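Side-chain contacts in glutathione S-transferase (Cupriavidus metallidurans, PDB 4MK3), which binds glutathione sulfinic acid in this crystal and probably, like other members of its family, transfers glutathione to electrophilic substrates: residues Y33-K36 / V37-L41; T173-L177 / A178-V182; K214-S217 / F218-T221. All blocks are in the same frame, centred on the assembly; numbering follows the deposited sequence.

Contact 1 (Y33-K36 / V37-L41); sequences YARK and VRVVL. With GSF (L-gamma-glutamyl-3-sulfino-L-alanylglycine), chain E.
One face of the Tyr33 ring is covered by the gamma-glutamyl arm of the bound glutathione sulfinic acid, whose CB1 sits 3.8 Å above the ring plane and over its centre. At the ring edge, in plane, sulfinate oxygen O2S of the same ligand comes to 3.1 Å from Tyr33 CD2. The hydroxyl turns away from the sulfinate and is hydrogen-bonded to Asp124. The tyrosine thus meets the ligand with its ring, while Ser31 and Ser85 supply hydrogen bonds.

Behind it, the contact is a regular stretch of helix. Arg38 N donates to Ala34 O at 2.9 Å, and Val39 N to Arg35 O at 2.8 Å; the bond from Val37 N to Tyr33 O is weak. Side chains fold back over these carbonyls. With CG2 of Val39 beside its own nitrogen (CG1 anti to it, chi1 167°), that methyl drops to 3.3 Å from Arg35 O and brushes Arg35 CG. In the same way Val40 CG2 lies 3.3 Å from Lys36 O.

Arg35 runs straight out from CG to NE, which carries its buried guanidinium to Thr221 OG1 and the carbonyl of Phe218. Lys36 is extended at first, then bends at chi3 (62°), bringing NZ to salt bridges with Glu116 and Asp120 and a hydrogen bond with Ser85. Two carboxylates would be expected to keep this buried ammonium charged.

Helix 32-44 is the connection of the beta-alpha-beta unit that opens the thioredoxin-like domain. Ala34, Val37 and Arg38 lean on strand 24-27, Val37 and Val40 also meet helix 85-94, and Arg35, Val39 and Val40 press against helix 177-192.

Contact 2 (T173-L177 / A178-V182); sequences THYTL and ADVAV
First torsions turn Thr176 forward onto the amide of Ala178 and Asp179 back onto the amide of Thr176. In Thr176, OG1 stands between its own nitrogen and carbonyl carbon (chi1 68°), where it accepts from Ala178 N at 3.1 Å through a rather bent bond. Asp179 holds CG beside its backbone nitrogen (chi1 -55°), so the carboxylate swings toward the start of the helix. There OD2 takes the amide hydrogen of Thr176 N at 2.8 Å, on the anti lone pair and nearly straight.

A water ties this corner together. It donates to Asp179 OD2, at 2.6 Å, and to the carbonyl of His174, and it accepts from Thr176 OG1. With OD1 of Asp179 held by the amide of Cys170, both oxygens of the buried carboxylate are gripped, which would favour the charged form, as would the nearby helix N terminus.

Thr176 and Asp179 make a capping box at the N terminus of helix 177-192. Next to it lies a hydrophobic staple, in which Tyr175, just before the cap, closes on Val180 in the first turn. This pairing of box and staple is a recognised feature of the glutathione transferase fold at this helix. In the staple, Tyr175 CZ is 3.8 Å from Val180 CG2, a methyl that approaches the ring obliquely. The tyrosine ring also runs past Asp179 CB, 3.8 Å from CD1, with its plane only 10° from that of the carboxylate. Beyond the segments, Arg215 makes a cation-pi contact with the ring, and Trp169 meets it edge-to-face. From the first turn, Val180 N donates to Thr176 O at 3.2 Å, while Leu177 CD1 packs 4.3 Å from Val180 CB and its side chain continues onto Val40 of helix 32-44.

Contact 3 (K214-S217 / F218-T221); sequences KRQS and FIDT
Lys214 meets Ile219 through its backbone: the carbonyl O is 3.4 Å from the CD1 methyl of Ile219, which folds back over the start of the turn. Next comes Arg215, at the N-cap position. Its carbonyl takes a nearly straight bond from Ile219 N at 3.0 Å and a weak, bent one from Phe218 N, while its guanidinium leads away to a salt bridge with Glu43.

These bonds open helix 216-219, a single short turn near the C terminus that lies against helix 32-44. Gln216 accepts from Asp220 N at its carbonyl, and its side chain comes round to the same residue. A bend at chi2 (65°) places NE2 3.2 Å from Asp220 OD1 and 3.3 Å from OD2, two weak bonds shared across the carboxylate, whose plane is 41° from that of the amide. On the buried side, Ser217 OG is hydrogen-bonded to Glu43 and lies obliquely to the Phe218 ring, 3.7 Å from CD1. The carbonyl O of Ser217 accepts the hydroxyl hydrogen of Thr221 OG1 at 2.8 Å, in the carbonyl plane and on a lone pair. With its hydrogen directed at Ser217 O, the Thr221 hydroxyl keeps its lone pairs for Arg35 NE.

In the fold
All three contacts are local, each spanning a few turns of chain at most; they follow in series and neither nest nor cross. Contact 1 comes first, on helix 32-44 of the thioredoxin-like domain. Contact 2 starts helix 177-192 in the all-helical C-terminal domain, and contact 3 forms the last short helix. They converge in space on Val39: Val180 CG1 from contact 2 comes within 3.5 Å of Val39 CG1, and Ser217 OG from contact 3 equally close. Tyr175 fills the corner between residues 173-182 and 214-221, touching Arg215 and Phe218. Arg35 binds contact 3 to the N-terminal domain, so the two domains are joined by both packing and polar bonds.

Contact 1 (Y33-K36 / V37-L41)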
loop_
_atom_site.group_PDB
_atom_site.type_symbol
_atom_site.label_atom_id
_atom_site.label_comp_id
_atom_site.label_asym_id
_atom_site.label_seq_id
_atom_site.Cartn_x
_atom_site.Cartn_y
_atom_site.Cartn_z
ATOM N N TYR A 33 -2.009 -11.253 0.009
ATOM C CA TYR A 33 -2.038 -10.228 -1.024
ATOM C C TYR A 33 -2.121 -10.876 -2.394
ATOM O O TYR A 33 -2.825 -10.385 -3.278
ATOM C CB TYR A 33 -0.785 -9.340 -0.950
ATOM C CG TYR A 33 -0.466 -8.725 0.406
ATOM C CD1 TYR A 33 -1.002 -7.520 0.801
ATOM C CD2 TYR A 33 0.450 -9.335 1.231
ATOM C CE1 TYR A 33 -0.650 -6.968 2.038
ATOM C CE2 TYR A 33 0.800 -8.817 2.431
ATOM C CZ TYR A 33 0.260 -7.639 2.837
ATOM O OH TYR A 33 0.647 -7.115 4.047
ATOM N N ALA A 34 -1.373 -11.951 -2.588
ATOM C CA ALA A 34 -1.456 -12.668 -3.842
ATOM C C ALA A 34 -2.813 -13.351 -3.978
ATOM O O ALA A 34 -3.357 -13.439 -5.081
ATOM C CB ALA A 34 -0.342 -13.691 -3.958
ATOM N N ARG A 35 -3.400 -13.785 -2.858
ATOM C CA ARG A 35 -4.712 -14.426 -2.943
ATOM C C ARG A 35 -5.757 -13.437 -3.432
ATOM O O ARG A 35 -6.616 -13.780 -4.230
ATOM C CB ARG A 35 -5.162 -15.035 -1.622
ATOM C CG ARG A 35 -6.436 -15.862 -1.796
ATOM C CD ARG A 35 -7.033 -16.300 -0.501
ATOM N NE ARG A 35 -8.081 -17.292 -0.711
ATOM C CZ ARG A 35 -8.692 -17.931 0.262
ATOM N NH1 ARG A 35 -8.407 -17.632 1.530
ATOM N NH2 ARG A 35 -9.582 -18.867 -0.006
ATOM N N LYS A 36 -5.669 -12.200 -2.958
ATOM C CA LYS A 36 -6.560 -11.157 -3.448
ATOM C C LYS A 36 -6.510 -11.034 -4.966
ATOM O O LYS A 36 -7.539 -10.981 -5.649
ATOM C CB LYS A 36 -6.229 -9.817 -2.770
ATOM C CG LYS A 36 -7.052 -8.634 -3.273
ATOM C CD LYS A 36 -6.707 -7.321 -2.554
ATOM C CE LYS A 36 -5.263 -6.948 -2.804
ATOM N NZ LYS A 36 -4.911 -5.591 -2.295
ATOM N N VAL A 37 -5.296 -11.005 -5.520
ATOM C CA VAL A 37 -5.126 -10.921 -6.958
ATOM C C VAL A 37 -5.657 -12.165 -7.667
ATOM O O VAL A 37 -6.319 -12.069 -8.685
ATOM C CB VAL A 37 -3.646 -10.699 -7.309
ATOM C CG1 VAL A 37 -3.402 -10.926 -8.807
ATOM C CG2 VAL A 37 -3.195 -9.317 -6.846
ATOM N N ARG A 38 -5.368 -13.335 -7.128
ATOM C CA ARG A 38 -5.850 -14.556 -7.732
ATOM C C ARG A 38 -7.375 -14.636 -7.721
ATOM O O ARG A 38 -7.980 -15.097 -8.688
ATOM C CB ARG A 38 -5.235 -15.759 -7.047
ATOM C CG ARG A 38 -3.726 -15.788 -7.163
ATOM C CD ARG A 38 -3.175 -16.930 -6.392
ATOM N NE ARG A 38 -3.629 -18.186 -6.950
ATOM C CZ ARG A 38 -3.732 -19.301 -6.254
ATOM N NH1 ARG A 38 -3.444 -19.278 -4.970
ATOM N NH2 ARG A 38 -4.132 -20.422 -6.840
ATOM N N VAL A 39 -7.993 -14.171 -6.645
ATOM C CA VAL A 39 -9.457 -14.120 -6.599
ATOM C C VAL A 39 -9.993 -13.178 -7.679
ATOM O O VAL A 39 -10.928 -13.524 -8.393
ATOM C CB VAL A 39 -9.959 -13.744 -5.197
ATOM C CG1 VAL A 39 -11.451 -13.385 -5.227
ATOM C CG2 VAL A 39 -9.686 -14.893 -4.216
ATOM N N VAL A 40 -9.389 -12.001 -7.819
ATOM C CA VAL A 40 -9.802 -11.085 -8.855
ATOM C C VAL A 40 -9.659 -11.769 -10.221
ATOM O O VAL A 40 -10.577 -11.768 -11.033
ATOM C CB VAL A 40 -8.977 -9.783 -8.823
ATOM C CG1 VAL A 40 -9.246 -8.949 -10.068
ATOM C CG2 VAL A 40 -9.315 -8.987 -7.555
ATOM N N LEU A 41 -8.505 -12.362 -10.501
ATOM C CA LEU A 41 -8.320 -12.998 -11.804
ATOM C C LEU A 41 -9.329 -14.107 -12.067
ATOM O O LEU A 41 -9.829 -14.255 -13.170
ATOM C CB LEU A 41 -6.898 -13.534 -11.950
ATOM C CG LEU A 41 -5.833 -12.433 -11.972
ATOM C CD1 LEU A 41 -4.456 -12.999 -11.726
ATOM C CD2 LEU A 41 -5.850 -11.716 -13.310
HETATM C CB1 GSF E . 2.679 -6.215 0.022
HETATM C CG1 GSF E . 3.068 -7.602 -0.470
HETATM C CD1 GSF E . 3.939 -8.345 0.520
HETATM O OE1 GSF E . 4.424 -7.832 1.509
HETATM C C1 GSF E . 1.077 -5.763 -1.820
HETATM O O11 GSF E . 1.162 -6.640 -2.717
HETATM O O12 GSF E . -0.055 -5.308 -1.509
HETATM N N1 GSF E . 2.128 -3.923 -0.623
HETATM C CA1 GSF E . 2.325 -5.279 -1.130
HETATM N N2 GSF E . 4.149 -9.690 0.256
HETATM C CA2 GSF E . 4.997 -10.470 1.093
HETATM C CB2 GSF E . 4.635 -11.915 0.982
HETATM S SG2 GSF E . 3.183 -12.361 1.865
HETATM O O1S GSF E . 3.288 -13.808 2.121
HETATM O O2S GSF E . 1.990 -12.008 1.041
HETATM C C2 GSF E . 6.419 -10.450 0.575
HETATM O O2 GSF E . 6.654 -10.645 -0.614
HETATM N N3 GSF E . 7.436 -10.219 1.495
HETATM C CA3 GSF E . 8.803 -10.250 1.060
HETATM C C3 GSF E . 9.628 -9.103 1.655
HETATM O O31 GSF E . 10.889 -9.148 1.529
HETATM O O32 GSF E . 9.085 -8.148 2.249
#

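Contact 2 (T173-L177 / A178-V182)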
loop_
_atom_site.group_PDB
_atom_site.type_symbol
_atom_site.label_atom_id
_atom_site.label_comp_id
_atom_site.label_asym_id
_atom_site.label_seq_id
_atom_site.Cartn_x
_atom_site.Cartn_y
_atom_site.Cartn_z
ATOM N N THR A 173 -25.296 -3.639 -1.929
ATOM C CA THR A 173 -25.928 -4.676 -2.737
ATOM C C THR A 173 -24.947 -5.560 -3.496
ATOM O O THR A 173 -25.288 -6.694 -3.810
ATOM C CB THR A 173 -26.883 -4.073 -3.796
ATOM O OG1 THR A 173 -26.176 -3.098 -4.568
ATOM C CG2 THR A 173 -28.073 -3.382 -3.144
ATOM N N HIS A 174 -23.771 -5.045 -3.856
ATOM C CA HIS A 174 -22.904 -5.765 -4.786
ATOM C C HIS A 174 -21.577 -6.135 -4.222
ATOM O O HIS A 174 -20.973 -5.393 -3.470
ATOM C CB HIS A 174 -22.653 -4.927 -6.032
ATOM C CG HIS A 174 -23.806 -4.927 -6.973
ATOM N ND1 HIS A 174 -24.964 -4.216 -6.731
ATOM C CD2 HIS A 174 -24.013 -5.588 -8.136
ATOM C CE1 HIS A 174 -25.818 -4.422 -7.711
ATOM N NE2 HIS A 174 -25.264 -5.245 -8.582
ATOM N N TYR A 175 -21.121 -7.309 -4.652
ATOM C CA TYR A 175 -19.770 -7.808 -4.398
ATOM C C TYR A 175 -18.755 -6.984 -5.182
ATOM O O TYR A 175 -18.925 -6.759 -6.384
ATOM C CB TYR A 175 -19.737 -9.246 -4.870
ATOM C CG TYR A 175 -18.451 -10.045 -4.738
ATOM C CD1 TYR A 175 -18.048 -10.581 -3.531
ATOM C CD2 TYR A 175 -17.700 -10.330 -5.855
ATOM C CE1 TYR A 175 -16.917 -11.354 -3.442
ATOM C CE2 TYR A 175 -16.563 -11.107 -5.772
ATOM C CZ TYR A 175 -16.193 -11.623 -4.562
ATOM O OH TYR A 175 -15.093 -12.437 -4.471
ATOM N N THR A 176 -17.728 -6.536 -4.474
ATOM C CA THR A 176 -16.668 -5.715 -5.052
ATOM C C THR A 176 -15.313 -6.157 -4.520
ATOM O O THR A 176 -15.185 -7.062 -3.695
ATOM C CB THR A 176 -16.835 -4.219 -4.670
ATOM O OG1 THR A 176 -16.612 -4.058 -3.263
ATOM C CG2 THR A 176 -18.207 -3.669 -5.063
ATOM N N LEU A 177 -14.284 -5.473 -5.005
ATOM C CA LEU A 177 -12.940 -5.695 -4.496
ATOM C C LEU A 177 -12.853 -5.500 -2.986
ATOM O O LEU A 177 -11.992 -6.094 -2.337
ATOM C CB LEU A 177 -11.979 -4.749 -5.223
ATOM C CG LEU A 177 -10.499 -4.797 -4.819
ATOM C CD1 LEU A 177 -9.897 -6.170 -5.061
ATOM C CD2 LEU A 177 -9.718 -3.737 -5.596
ATOM N N ALA A 178 -13.727 -4.670 -2.402
ATOM C CA ALA A 178 -13.747 -4.540 -0.960
ATOM C C ALA A 178 -13.954 -5.885 -0.276
ATOM O O ALA A 178 -13.243 -6.242 0.682
ATOM C CB ALA A 178 -14.841 -3.553 -0.536
ATOM N N ASP A 179 -14.943 -6.625 -0.767
ATOM C CA ASP A 179 -15.244 -7.939 -0.212
ATOM C C ASP A 179 -14.120 -8.918 -0.426
ATOM O O ASP A 179 -13.775 -9.688 0.480
ATOM C CB ASP A 179 -16.543 -8.431 -0.849
ATOM C CG ASP A 179 -17.649 -7.442 -0.661
ATOM O OD1 ASP A 179 -18.127 -7.282 0.495
ATOM O OD2 ASP A 179 -18.008 -6.781 -1.659
ATOM N N VAL A 180 -13.548 -8.921 -1.628
ATOM C CA VAL A 180 -12.396 -9.788 -1.896
ATOM C C VAL A 180 -11.290 -9.547 -0.864
ATOM O O VAL A 180 -10.764 -10.486 -0.268
ATOM C CB VAL A 180 -11.849 -9.544 -3.313
ATOM C CG1 VAL A 180 -10.604 -10.373 -3.570
ATOM C CG2 VAL A 180 -12.881 -9.850 -4.366
ATOM N N ALA A 181 -10.957 -8.284 -0.671
ATOM C CA ALA A 181 -9.843 -7.906 0.189
ATOM C C ALA A 181 -10.128 -8.306 1.641
ATOM O O ALA A 181 -9.282 -8.893 2.323
ATOM C CB ALA A 181 -9.565 -6.434 0.043
ATOM N N VAL A 182 -11.324 -8.000 2.125
ATOM C CA VAL A 182 -11.713 -8.357 3.486
ATOM C C VAL A 182 -11.732 -9.868 3.679
ATOM O O VAL A 182 -11.186 -10.384 4.654
ATOM C CB VAL A 182 -13.075 -7.716 3.860
ATOM C CG1 VAL A 182 -13.585 -8.274 5.185
ATOM C CG2 VAL A 182 -12.941 -6.191 3.921
HETATM O O HOH W 1 -19.050 -4.402 -1.691
#

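Contact 3 (K214-S217 / F218-T221)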
loop_
_atom_site.group_PDB
_atom_site.type_symbol
_atom_site.label_atom_id
_atom_site.label_comp_id
_atom_site.label_asym_id
_atom_site.label_seq_id
_atom_site.Cartn_x
_atom_site.Cartn_y
_atom_site.Cartn_z
ATOM N N LYS A 214 -17.783 -19.632 0.042
ATOM C CA LYS A 214 -18.492 -20.509 -0.877
ATOM C C LYS A 214 -18.320 -20.112 -2.339
ATOM O O LYS A 214 -18.731 -20.857 -3.235
ATOM C CB LYS A 214 -19.972 -20.529 -0.530
ATOM C CG LYS A 214 -20.276 -21.249 0.747
ATOM C CD LYS A 214 -21.751 -21.087 1.094
ATOM C CE LYS A 214 -22.104 -21.772 2.392
ATOM N NZ LYS A 214 -23.551 -21.603 2.681
ATOM N N ARG A 215 -17.719 -18.949 -2.594
ATOM C CA ARG A 215 -17.468 -18.541 -3.972
ATOM C C ARG A 215 -16.354 -19.398 -4.551
ATOM O O ARG A 215 -15.391 -19.724 -3.868
ATOM C CB ARG A 215 -17.081 -17.065 -4.050
ATOM C CG ARG A 215 -18.231 -16.122 -3.641
ATOM C CD ARG A 215 -17.861 -14.682 -3.872
ATOM N NE ARG A 215 -17.852 -14.320 -5.279
ATOM C CZ ARG A 215 -18.891 -13.838 -5.952
ATOM N NH1 ARG A 215 -20.071 -13.666 -5.336
ATOM N NH2 ARG A 215 -18.766 -13.519 -7.234
ATOM N N GLN A 216 -16.505 -19.739 -5.821
ATOM C CA GLN A 216 -15.540 -20.593 -6.509
ATOM C C GLN A 216 -14.114 -20.025 -6.403
ATOM O O GLN A 216 -13.142 -20.775 -6.221
ATOM C CB GLN A 216 -15.919 -20.751 -7.977
ATOM C CG GLN A 216 -15.148 -21.887 -8.642
ATOM C CD GLN A 216 -15.516 -23.220 -8.050
ATOM O OE1 GLN A 216 -16.700 -23.578 -7.988
ATOM N NE2 GLN A 216 -14.523 -23.965 -7.583
ATOM N N SER A 217 -13.981 -18.718 -6.540
ATOM C CA SER A 217 -12.677 -18.082 -6.488
ATOM C C SER A 217 -11.965 -18.298 -5.154
ATOM O O SER A 217 -10.743 -18.423 -5.107
ATOM C CB SER A 217 -12.842 -16.599 -6.771
ATOM O OG SER A 217 -13.699 -16.039 -5.775
ATOM N N PHE A 218 -12.715 -18.295 -4.061
ATOM C CA PHE A 218 -12.151 -18.600 -2.756
ATOM C C PHE A 218 -11.859 -20.087 -2.594
ATOM O O PHE A 218 -10.785 -20.472 -2.117
ATOM C CB PHE A 218 -13.057 -18.060 -1.632
ATOM C CG PHE A 218 -12.807 -16.597 -1.328
ATOM C CD1 PHE A 218 -13.300 -15.616 -2.152
ATOM C CD2 PHE A 218 -12.023 -16.235 -0.253
ATOM C CE1 PHE A 218 -13.042 -14.271 -1.887
ATOM C CE2 PHE A 218 -11.748 -14.896 0.015
ATOM C CZ PHE A 218 -12.255 -13.922 -0.820
ATOM N N ILE A 219 -12.808 -20.939 -2.990
ATOM C CA ILE A 219 -12.628 -22.389 -2.915
ATOM C C ILE A 219 -11.325 -22.828 -3.600
ATOM O O ILE A 219 -10.617 -23.689 -3.112
ATOM C CB ILE A 219 -13.826 -23.086 -3.591
ATOM C CG1 ILE A 219 -15.088 -22.926 -2.734
ATOM C CG2 ILE A 219 -13.535 -24.554 -3.852
ATOM C CD1 ILE A 219 -16.357 -23.303 -3.462
ATOM N N ASP A 220 -11.035 -22.230 -4.750
ATOM C CA ASP A 220 -9.893 -22.637 -5.541
ATOM C C ASP A 220 -8.561 -22.061 -5.060
ATOM O O ASP A 220 -7.529 -22.451 -5.564
ATOM C CB ASP A 220 -10.094 -22.240 -7.015
ATOM C CG ASP A 220 -11.127 -23.098 -7.728
ATOM O OD1 ASP A 220 -11.329 -24.247 -7.314
ATOM O OD2 ASP A 220 -11.696 -22.607 -8.730
ATOM N N THR A 221 -8.587 -21.123 -4.124
ATOM C CA THR A 221 -7.381 -20.413 -3.673
ATOM C C THR A 221 -7.099 -20.543 -2.176
ATOM O O THR A 221 -6.381 -19.718 -1.609
ATOM C CB THR A 221 -7.444 -18.909 -4.017
ATOM O OG1 THR A 221 -8.579 -18.321 -3.380
ATOM C CG2 THR A 221 -7.528 -18.691 -5.530
#